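Local coordinates for protein ATP-dependent DNA helicase PIF1 (Candida albicans, PDB 7OTJ) that probably couples ATP hydrolysis to 5'-3' unwinding of DNA, including G-quadruplexes, in the maintenance of the nuclear and mitochondrial genomes, at residues Cys219-Pro224 against Leu489-Phe494; Ala72-Gly77 against Lys86-Asn91. All blocks are in the same frame, centred on the assembly; numbering follows the deposited sequence.

Contact 1: residues Cys219-Pro224 against Leu489-Phe494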
ATOM      1  N   CYS A 219       4.836 -22.296  15.468  1.00 56.12           N
ATOM      2  CA  CYS A 219       6.054 -22.224  16.264  1.00 51.87           C
ATOM      3  C   CYS A 219       7.167 -23.053  15.643  1.00 52.25           C
ATOM      4  O   CYS A 219       8.343 -22.683  15.739  1.00 57.94           O
ATOM      5  CB  CYS A 219       5.772 -22.671  17.698  1.00 53.58           C
ATOM      6  SG  CYS A 219       4.777 -21.493  18.650  1.00 56.47           S
ATOM      7  N   ARG A 220       6.814 -24.123  14.928  1.00 52.09           N
ATOM      8  CA  ARG A 220       7.825 -24.938  14.271  1.00 52.62           C
ATOM      9  C   ARG A 220       8.530 -24.175  13.157  1.00 56.51           C
ATOM     10  O   ARG A 220       9.635 -24.561  12.760  1.00 60.44           O
ATOM     11  CB  ARG A 220       7.196 -26.221  13.713  1.00 52.82           C
ATOM     12  CG  ARG A 220       6.612 -27.148  14.779  1.00 54.16           C
ATOM     13  CD  ARG A 220       6.757 -28.610  14.377  1.00 55.19           C
ATOM     14  NE  ARG A 220       5.619 -29.101  13.619  1.00 64.15           N
ATOM     15  CZ  ARG A 220       4.843 -30.110  13.993  1.00 62.36           C
ATOM     16  NH1 ARG A 220       5.093 -30.807  15.089  1.00 57.41           N
ATOM     17  NH2 ARG A 220       3.795 -30.436  13.241  1.00 62.77           N
ATOM     18  N   LEU A 221       7.930 -23.090  12.666  1.00 57.40           N
ATOM     19  CA  LEU A 221       8.515 -22.271  11.613  1.00 51.44           C
ATOM     20  C   LEU A 221       9.559 -21.283  12.128  1.00 56.24           C
ATOM     21  O   LEU A 221      10.104 -20.514  11.329  1.00 57.36           O
ATOM     22  CB  LEU A 221       7.414 -21.524  10.862  1.00 47.89           C
ATOM     23  CG  LEU A 221       6.400 -22.438  10.177  1.00 56.19           C
ATOM     24  CD1 LEU A 221       5.357 -21.617   9.430  1.00 46.05           C
ATOM     25  CD2 LEU A 221       7.098 -23.425   9.245  1.00 48.23           C
ATOM     26  N   SER A 222       9.821 -21.253  13.437  1.00 53.61           N
ATOM     27  CA  SER A 222      10.909 -20.447  13.988  1.00 53.61           C
ATOM     28  C   SER A 222      12.281 -20.815  13.431  1.00 52.94           C
ATOM     29  O   SER A 222      13.232 -20.052  13.635  1.00 53.71           O
ATOM     30  CB  SER A 222      10.935 -20.556  15.513  1.00 53.36           C
ATOM     31  OG  SER A 222      11.168 -21.886  15.918  1.00 61.16           O
ATOM     32  N   ARG A 223      12.418 -21.962  12.770  1.00 53.14           N
ATOM     33  CA  ARG A 223      13.710 -22.358  12.228  1.00 57.20           C
ATOM     34  C   ARG A 223      14.214 -21.303  11.247  1.00 55.73           C
ATOM     35  O   ARG A 223      13.423 -20.720  10.502  1.00 55.53           O
ATOM     36  CB  ARG A 223      13.627 -23.718  11.529  1.00 54.98           C
ATOM     37  CG  ARG A 223      12.335 -23.949  10.766  1.00 53.28           C
ATOM     38  CD  ARG A 223      12.584 -24.171   9.284  1.00 52.90           C
ATOM     39  NE  ARG A 223      12.038 -23.078   8.488  1.00 70.59           N
ATOM     40  CZ  ARG A 223      10.859 -23.105   7.887  1.00 51.29           C
ATOM     41  NH1 ARG A 223      10.063 -24.159   7.967  1.00 77.48           N
ATOM     42  NH2 ARG A 223      10.472 -22.055   7.176  1.00 67.48           N
ATOM     43  N   PRO A 224      15.508 -20.993  11.270  1.00 60.20           N
ATOM     44  CA  PRO A 224      16.073 -20.045  10.300  1.00 64.30           C
ATOM     45  C   PRO A 224      15.833 -20.479   8.861  1.00 66.75           C
ATOM     46  O   PRO A 224      15.850 -21.667   8.534  1.00 73.98           O
ATOM     47  CB  PRO A 224      17.567 -20.031  10.643  1.00 63.57           C
ATOM     48  CG  PRO A 224      17.802 -21.272  11.440  1.00 59.25           C
ATOM     49  CD  PRO A 224      16.529 -21.526  12.183  1.00 57.03           C
ATOM     50  N   LEU A 489       8.999 -19.235   4.934  1.00 50.11           N
ATOM     51  CA  LEU A 489       8.470 -18.406   6.010  1.00 47.08           C
ATOM     52  C   LEU A 489       9.115 -18.793   7.331  1.00 51.51           C
ATOM     53  O   LEU A 489       9.132 -19.971   7.695  1.00 48.98           O
ATOM     54  CB  LEU A 489       6.948 -18.554   6.120  1.00 46.11           C
ATOM     55  CG  LEU A 489       6.304 -18.057   7.417  1.00 45.68           C
ATOM     56  CD1 LEU A 489       6.377 -16.544   7.513  1.00 44.88           C
ATOM     57  CD2 LEU A 489       4.872 -18.537   7.507  1.00 50.34           C
ATOM     58  N   GLN A 490       9.603 -17.796   8.065  1.00 50.79           N
ATOM     59  CA  GLN A 490      10.075 -17.972   9.431  1.00 49.14           C
ATOM     60  C   GLN A 490       9.234 -17.100  10.350  1.00 48.33           C
ATOM     61  O   GLN A 490       9.050 -15.909  10.082  1.00 47.39           O
ATOM     62  CB  GLN A 490      11.559 -17.610   9.569  1.00 50.38           C
ATOM     63  CG  GLN A 490      12.054 -17.631  11.013  1.00 51.62           C
ATOM     64  CD  GLN A 490      13.486 -17.146  11.155  1.00 58.29           C
ATOM     65  OE1 GLN A 490      13.902 -16.193  10.501  1.00 52.55           O
ATOM     66  NE2 GLN A 490      14.250 -17.811  12.014  1.00 56.81           N
ATOM     67  N   VAL A 491       8.739 -17.686  11.435  1.00 48.89           N
ATOM     68  CA  VAL A 491       7.870 -16.997  12.381  1.00 48.45           C
ATOM     69  C   VAL A 491       8.601 -16.894  13.711  1.00 52.56           C
ATOM     70  O   VAL A 491       9.010 -17.913  14.284  1.00 51.30           O
ATOM     71  CB  VAL A 491       6.523 -17.713  12.555  1.00 48.10           C
ATOM     72  CG1 VAL A 491       5.663 -16.977  13.579  1.00 47.95           C
ATOM     73  CG2 VAL A 491       5.795 -17.817  11.218  1.00 53.37           C
ATOM     74  N   LEU A 492       8.787 -15.669  14.186  1.00 50.81           N
ATOM     75  CA  LEU A 492       9.418 -15.416  15.472  1.00 51.27           C
ATOM     76  C   LEU A 492       8.384 -14.914  16.471  1.00 59.30           C
ATOM     77  O   LEU A 492       7.533 -14.081  16.137  1.00 60.43           O
ATOM     78  CB  LEU A 492      10.558 -14.400  15.334  1.00 52.41           C
ATOM     79  CG  LEU A 492      11.710 -14.785  14.397  1.00 56.14           C
ATOM     80  CD1 LEU A 492      12.725 -13.658  14.305  1.00 52.47           C
ATOM     81  CD2 LEU A 492      12.378 -16.079  14.834  1.00 53.82           C
ATOM     82  N   ASN A 493       8.460 -15.442  17.695  1.00 64.12           N
ATOM     83  CA  ASN A 493       7.651 -14.990  18.829  1.00 59.88           C
ATOM     84  C   ASN A 493       6.155 -15.161  18.582  1.00 53.92           C
ATOM     85  O   ASN A 493       5.345 -14.336  19.007  1.00 53.36           O
ATOM     86  CB  ASN A 493       7.972 -13.536  19.175  1.00 53.33           C
ATOM     87  CG  ASN A 493       9.409 -13.350  19.602  1.00 63.77           C
ATOM     88  OD1 ASN A 493       9.777 -13.676  20.732  1.00 73.92           O
ATOM     89  ND2 ASN A 493      10.232 -12.817  18.704  1.00 54.18           N
ATOM     90  N   PHE A 494       5.778 -16.280  17.962  1.00 56.38           N
ATOM     91  CA  PHE A 494       4.371 -16.566  17.723  1.00 51.65           C
ATOM     92  C   PHE A 494       3.655 -16.801  19.043  1.00 57.05           C
ATOM     93  O   PHE A 494       4.206 -17.400  19.969  1.00 62.26           O
ATOM     94  CB  PHE A 494       4.196 -17.792  16.824  1.00 50.74           C
ATOM     95  CG  PHE A 494       2.752 -18.151  16.569  1.00 55.01           C
ATOM     96  CD1 PHE A 494       2.047 -18.956  17.453  1.00 58.64           C
ATOM     97  CD2 PHE A 494       2.093 -17.669  15.448  1.00 59.93           C
ATOM     98  CE1 PHE A 494       0.719 -19.266  17.227  1.00 58.92           C
ATOM     99  CE2 PHE A 494       0.766 -17.978  15.216  1.00 55.56           C
ATOM    100  CZ  PHE A 494       0.078 -18.779  16.106  1.00 54.92           C
TER
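The outermost strand of the four-stranded parallel sheet in the second RecA-like domain, 489-492, meets the turn that follows helix 212-219 along its outer edge. Two hydrogen bonds join them. Val491 N donates to Leu221 O at 3.1 Å. The second bond uses a side chain. Gln490 CG is anti to the backbone N (chi1 174°) and the chain runs on extended, which brings the amide up to the carbonyl of Ser222. Its NE2 donates to Ser222 O at 2.9 Å. This bond is almost straight, 176° at the hydrogen, and the acceptor lies in the plane of the Gln490 amide. Ser222 CA adds a CH...O contact of 3.2 Å to Val491 O. The turn is braced from within, because Cys219 O accepts from both Ser222 N and Ser222 OG.

Beside these polar bonds, Leu221 points toward the strand. Its CD1 touches Leu489 CD2 at 3.7 Å, and the two side chains cross at about a right angle. Leu221 CB also faces Val491 CG2. At the far end, Cys219 SG sits obliquely beside the Phe494 ring, 3.9 Å from Phe494 CD1, in a sulfur-aromatic contact. Phe218 meets the same ring, and Leu480 of helix 475-481 packs on Phe494. The Arg223 guanidinium turns back beside the start of the strand, where NH2 is hydrogen-bonded to Arg486 O. On its inner side the strand pairs with 463-466. A helix-end turn is thus bonded to the edge strand of a parallel alpha/beta sheet in the RecA-like fold of an SF1 helicase.

Contact 2: residues Ala72-Gly77 against Lys86-Asn91. With nucleotides of chain C.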
ATOM      1  N   ALA A  72      -9.073  11.953  -3.697  1.00 51.31           N
ATOM      2  CA  ALA A  72     -10.139  12.863  -3.298  1.00 43.49           C
ATOM      3  C   ALA A  72      -9.710  14.316  -3.427  1.00 46.57           C
ATOM      4  O   ALA A  72     -10.508  15.168  -3.832  1.00 56.76           O
ATOM      5  CB  ALA A  72     -10.579  12.557  -1.868  1.00 46.68           C
ATOM      6  N   GLY A  73      -8.461  14.621  -3.092  1.00 45.72           N
ATOM      7  CA  GLY A  73      -8.061  15.997  -2.892  1.00 46.87           C
ATOM      8  C   GLY A  73      -8.206  16.469  -1.467  1.00 47.51           C
ATOM      9  O   GLY A  73      -8.096  17.671  -1.216  1.00 53.41           O
ATOM     10  N   PHE A  74      -8.404  15.543  -0.526  1.00 52.70           N
ATOM     11  CA  PHE A  74      -8.713  15.872   0.861  1.00 57.67           C
ATOM     12  C   PHE A  74      -7.519  16.437   1.598  1.00 49.75           C
ATOM     13  O   PHE A  74      -7.685  17.151   2.592  1.00 54.77           O
ATOM     14  CB  PHE A  74      -9.098  14.604   1.620  1.00 69.09           C
ATOM     15  CG  PHE A  74     -10.515  14.234   1.516  1.00 59.06           C
ATOM     16  CD1 PHE A  74     -11.430  15.109   0.986  1.00 62.84           C
ATOM     17  CD2 PHE A  74     -10.938  13.002   1.975  1.00 55.41           C
ATOM     18  CE1 PHE A  74     -12.745  14.756   0.896  1.00 85.43           C
ATOM     19  CE2 PHE A  74     -12.247  12.647   1.896  1.00 60.48           C
ATOM     20  CZ  PHE A  74     -13.157  13.519   1.354  1.00 76.14           C
ATOM     21  N   GLY A  75      -6.320  16.068   1.176  1.00 50.28           N
ATOM     22  CA  GLY A  75      -5.221  16.082   2.107  1.00 61.61           C
ATOM     23  C   GLY A  75      -5.518  14.910   3.014  1.00 58.02           C
ATOM     24  O   GLY A  75      -5.691  13.786   2.535  1.00 52.40           O
ATOM     25  N   LEU A  76      -5.728  15.173   4.301  1.00 60.41           N
ATOM     26  CA  LEU A  76      -6.104  14.116   5.228  1.00 52.15           C
ATOM     27  C   LEU A  76      -7.608  14.002   5.412  1.00 63.47           C
ATOM     28  O   LEU A  76      -8.070  13.011   5.986  1.00 69.87           O
ATOM     29  CB  LEU A  76      -5.441  14.344   6.592  1.00 58.96           C
ATOM     30  CG  LEU A  76      -3.914  14.205   6.622  1.00 61.44           C
ATOM     31  CD1 LEU A  76      -3.379  14.431   8.021  1.00 52.14           C
ATOM     32  CD2 LEU A  76      -3.490  12.844   6.094  1.00 48.65           C
ATOM     33  N   GLY A  77      -8.379  14.971   4.921  1.00 62.53           N
ATOM     34  CA  GLY A  77      -9.823  14.935   5.014  1.00 57.87           C
ATOM     35  C   GLY A  77     -10.356  14.957   6.428  1.00 63.38           C
ATOM     36  O   GLY A  77     -11.284  14.208   6.753  1.00 60.36           O
ATOM     37  N   LYS A  86     -14.818  22.886  -0.355  1.00 55.17           N
ATOM     38  CA  LYS A  86     -14.171  24.090  -0.868  1.00 64.87           C
ATOM     39  C   LYS A  86     -12.721  23.813  -1.247  1.00 64.66           C
ATOM     40  O   LYS A  86     -12.243  24.289  -2.284  1.00 64.25           O
ATOM     41  CB  LYS A  86     -14.258  25.227   0.156  1.00 66.60           C
ATOM     42  CG  LYS A  86     -15.677  25.611   0.568  1.00 62.54           C
ATOM     43  CD  LYS A  86     -15.750  27.038   1.119  1.00 75.28           C
ATOM     44  CE  LYS A  86     -14.778  27.261   2.267  1.00 82.98           C
ATOM     45  NZ  LYS A  86     -15.002  26.298   3.381  1.00 90.82           N
ATOM     46  N   LYS A  87     -12.010  23.034  -0.428  1.00 63.79           N
ATOM     47  CA  LYS A  87     -10.622  22.699  -0.739  1.00 63.46           C
ATOM     48  C   LYS A  87     -10.528  21.944  -2.058  1.00 60.57           C
ATOM     49  O   LYS A  87      -9.676  22.248  -2.901  1.00 65.57           O
ATOM     50  CB  LYS A  87     -10.005  21.879   0.394  1.00 56.60           C
ATOM     51  CG  LYS A  87      -8.552  21.498   0.153  1.00 54.50           C
ATOM     52  CD  LYS A  87      -7.996  20.684   1.306  1.00 60.78           C
ATOM     53  CE  LYS A  87      -6.522  20.376   1.095  1.00 57.14           C
ATOM     54  NZ  LYS A  87      -5.930  19.649   2.249  1.00 77.96           N
ATOM     55  N   ILE A  88     -11.389  20.943  -2.249  1.00 60.85           N
ATOM     56  CA  ILE A  88     -11.364  20.171  -3.484  1.00 52.17           C
ATOM     57  C   ILE A  88     -11.731  21.041  -4.675  1.00 63.43           C
ATOM     58  O   ILE A  88     -11.199  20.854  -5.777  1.00 70.78           O
ATOM     59  CB  ILE A  88     -12.287  18.947  -3.349  1.00 49.65           C
ATOM     60  CG1 ILE A  88     -11.735  18.017  -2.265  1.00 48.33           C
ATOM     61  CG2 ILE A  88     -12.427  18.219  -4.681  1.00 48.29           C
ATOM     62  CD1 ILE A  88     -12.618  16.847  -1.937  1.00 53.41           C
ATOM     63  N   LYS A  89     -12.613  22.024  -4.478  1.00 61.25           N
ATOM     64  CA  LYS A  89     -12.986  22.894  -5.588  1.00 59.03           C
ATOM     65  C   LYS A  89     -11.851  23.831  -5.984  1.00 66.55           C
ATOM     66  O   LYS A  89     -11.798  24.283  -7.134  1.00 70.98           O
ATOM     67  CB  LYS A  89     -14.238  23.700  -5.231  1.00 61.94           C
ATOM     68  CG  LYS A  89     -15.527  22.896  -5.313  1.00 69.42           C
ATOM     69  CD  LYS A  89     -16.751  23.752  -5.041  1.00 60.19           C
ATOM     70  CE  LYS A  89     -18.029  22.934  -5.138  1.00 60.01           C
ATOM     71  NZ  LYS A  89     -19.249  23.758  -4.899  1.00 69.59           N
ATOM     72  N   ARG A  90     -10.939  24.135  -5.055  1.00 60.95           N
ATOM     73  CA  ARG A  90      -9.767  24.936  -5.401  1.00 58.34           C
ATOM     74  C   ARG A  90      -8.764  24.138  -6.225  1.00 65.19           C
ATOM     75  O   ARG A  90      -8.065  24.710  -7.071  1.00 60.28           O
ATOM     76  CB  ARG A  90      -9.105  25.492  -4.140  1.00 65.66           C
ATOM     77  CG  ARG A  90      -9.922  26.551  -3.399  1.00 71.57           C
ATOM     78  CD  ARG A  90      -9.088  27.221  -2.311  1.00 71.04           C
ATOM     79  NE  ARG A  90      -8.554  26.266  -1.343  1.00 70.15           N
ATOM     80  CZ  ARG A  90      -9.112  25.992  -0.172  1.00 67.63           C
ATOM     81  NH1 ARG A  90     -10.233  26.583   0.216  1.00 79.47           N
ATOM     82  NH2 ARG A  90      -8.526  25.115   0.637  1.00 73.30           N
ATOM     83  N   ASN A  91      -8.641  22.839  -5.959  1.00 63.09           N
ATOM     84  CA  ASN A  91      -7.807  21.934  -6.750  1.00 60.74           C
ATOM     85  C   ASN A  91      -8.585  21.581  -8.012  1.00 73.13           C
ATOM     86  O   ASN A  91      -9.328  20.597  -8.057  1.00 75.37           O
ATOM     87  CB  ASN A  91      -7.457  20.691  -5.938  1.00 62.67           C
ATOM     88  CG  ASN A  91      -6.437  19.796  -6.629  1.00 68.51           C
ATOM     89  OD1 ASN A  91      -6.137  19.965  -7.812  1.00 71.79           O
ATOM     90  ND2 ASN A  91      -5.907  18.830  -5.887  1.00 71.26           N
TER
ATOM     91  P    DT C   5      -1.259   9.928   1.142  1.00 47.72           P
ATOM     92  OP1  DT C   5      -1.530   9.892  -0.317  1.00 49.65           O
ATOM     93  OP2  DT C   5       0.073   9.526   1.653  1.00 54.68           O
ATOM     94  O5'  DT C   5      -1.627  11.404   1.634  1.00 53.42           O
ATOM     95  C5'  DT C   5      -2.773  12.058   1.096  1.00 51.30           C
ATOM     96  C4'  DT C   5      -2.455  13.497   0.717  1.00 51.85           C
ATOM     97  O4'  DT C   5      -2.297  14.287   1.921  1.00 55.46           O
ATOM     98  C3'  DT C   5      -1.177  13.689  -0.094  1.00 51.65           C
ATOM     99  O3'  DT C   5      -1.364  14.707  -1.079  1.00 68.44           O
ATOM    100  C2'  DT C   5      -0.145  14.101   0.961  1.00 50.89           C
ATOM    101  C1'  DT C   5      -0.993  14.830   1.996  1.00 48.79           C
ATOM    102  N1   DT C   5      -0.512  14.655   3.388  1.00 50.49           N
ATOM    103  C2   DT C   5      -0.233  15.765   4.153  1.00 56.13           C
ATOM    104  O2   DT C   5      -0.349  16.905   3.747  1.00 61.52           O
ATOM    105  N3   DT C   5       0.193  15.491   5.425  1.00 58.09           N
ATOM    106  C4   DT C   5       0.362  14.243   5.998  1.00 57.26           C
ATOM    107  O4   DT C   5       0.751  14.098   7.151  1.00 58.67           O
ATOM    108  C5   DT C   5       0.047  13.123   5.145  1.00 57.14           C
ATOM    109  C7   DT C   5       0.191  11.719   5.658  1.00 50.82           C
ATOM    110  C6   DT C   5      -0.375  13.383   3.897  1.00 52.87           C
ATOM    111  P    DT C   4       0.346   5.206   3.930  1.00 52.73           P
ATOM    112  OP1  DT C   4       0.455   4.655   2.557  1.00 44.71           O
ATOM    113  OP2  DT C   4       1.546   5.684   4.650  1.00 51.47           O
ATOM    114  O5'  DT C   4      -0.732   6.386   3.860  1.00 51.97           O
ATOM    115  C5'  DT C   4      -1.945   6.171   3.162  1.00 45.44           C
ATOM    116  C4'  DT C   4      -2.926   7.307   3.385  1.00 47.83           C
ATOM    117  O4'  DT C   4      -3.388   7.300   4.752  1.00 53.51           O
ATOM    118  C3'  DT C   4      -2.355   8.693   3.178  1.00 43.48           C
ATOM    119  O3'  DT C   4      -2.393   9.008   1.809  1.00 48.86           O
ATOM    120  C2'  DT C   4      -3.327   9.554   3.984  1.00 44.50           C
ATOM    121  C1'  DT C   4      -3.693   8.628   5.149  1.00 51.65           C
ATOM    122  N1   DT C   4      -2.964   8.941   6.430  1.00 54.18           N
ATOM    123  C2   DT C   4      -3.674   9.456   7.485  1.00 52.05           C
ATOM    124  O2   DT C   4      -4.869   9.668   7.440  1.00 64.72           O
ATOM    125  N3   DT C   4      -2.934   9.714   8.607  1.00 59.87           N
ATOM    126  C4   DT C   4      -1.580   9.516   8.780  1.00 60.86           C
ATOM    127  O4   DT C   4      -1.010   9.784   9.829  1.00 62.93           O
ATOM    128  C5   DT C   4      -0.885   8.974   7.639  1.00 62.83           C
ATOM    129  C7   DT C   4       0.591   8.714   7.717  1.00 53.54           C
ATOM    130  C6   DT C   4      -1.600   8.712   6.528  1.00 60.86           C
TER
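Lys87 reaches from helix 81-90 to the glycine-rich loop 73-77, and its side chain is extended all the way. CB leaves the helix toward the loop. With chi1 at -179° CG turns away from the backbone N and comes within 4.1 Å of Gly73 O. CD passes alongside two carbonyls, 3.9 Å from Gly73 O and slightly nearer Phe74 O. CE passes the same pair. NZ then donates a hydrogen bond of 3.1 Å to Phe74 O, approaching from above the carbonyl plane, and lies 3.6 Å from Gly75 CA. Phe74 O also takes a weak bond from Gly77 N, which closes the type II' turn from Phe74 to Gly77. The lysine therefore holds the first carbonyl of that turn.

Ile88, next on the helix, makes the apolar half of the contact. Its CD1 meets Phe74 CE1 at 3.5 Å, obliquely to the ring, and lies near Ala72 O. Ala72 CB lies over the centre of one face of the same ring. Leu120 and Ile123 of helix 114-128 also touch Phe74, and Trp98 NE1 bonds to Ala72 O. Gly73 follows helix 68-72 with positive phi, and its backbone passes close to Ile88.

The turn carries DNA on its other side. Gly75 CA is 3.4 Å from O4' of DT5 of chain C. Leu76 CD2 lies 3.7 Å from both DT5 C5 and DT4 C2 of chain C, so it touches two successive bases. A helix-braced beta turn of the first RecA-like domain here lines the single-stranded DNA path of a Pif1-family helicase.

How the contacts relate
From the N terminus the chain reaches contact 2 first, within the PIF1-like helicase region. It closes a short loop of eight residues between 72-77 and 86-91, which brings helix 81-90 back against the turn after helix 68-72. The chain then completes the first RecA-like domain and reaches 219-224. Contact 1 opens there and closes at 489-494, with 264 residues between, spanning the 2B domain and most of the second RecA-like domain. The two loops lie in series, neither nested nor crossed. Their centres are 45 Å apart on opposite sides of the chain's centre. Contact 1 ties the turn after helix 212-219 to edge strand 489-492, whereas contact 2 joins neighbouring pieces of the first RecA-like domain.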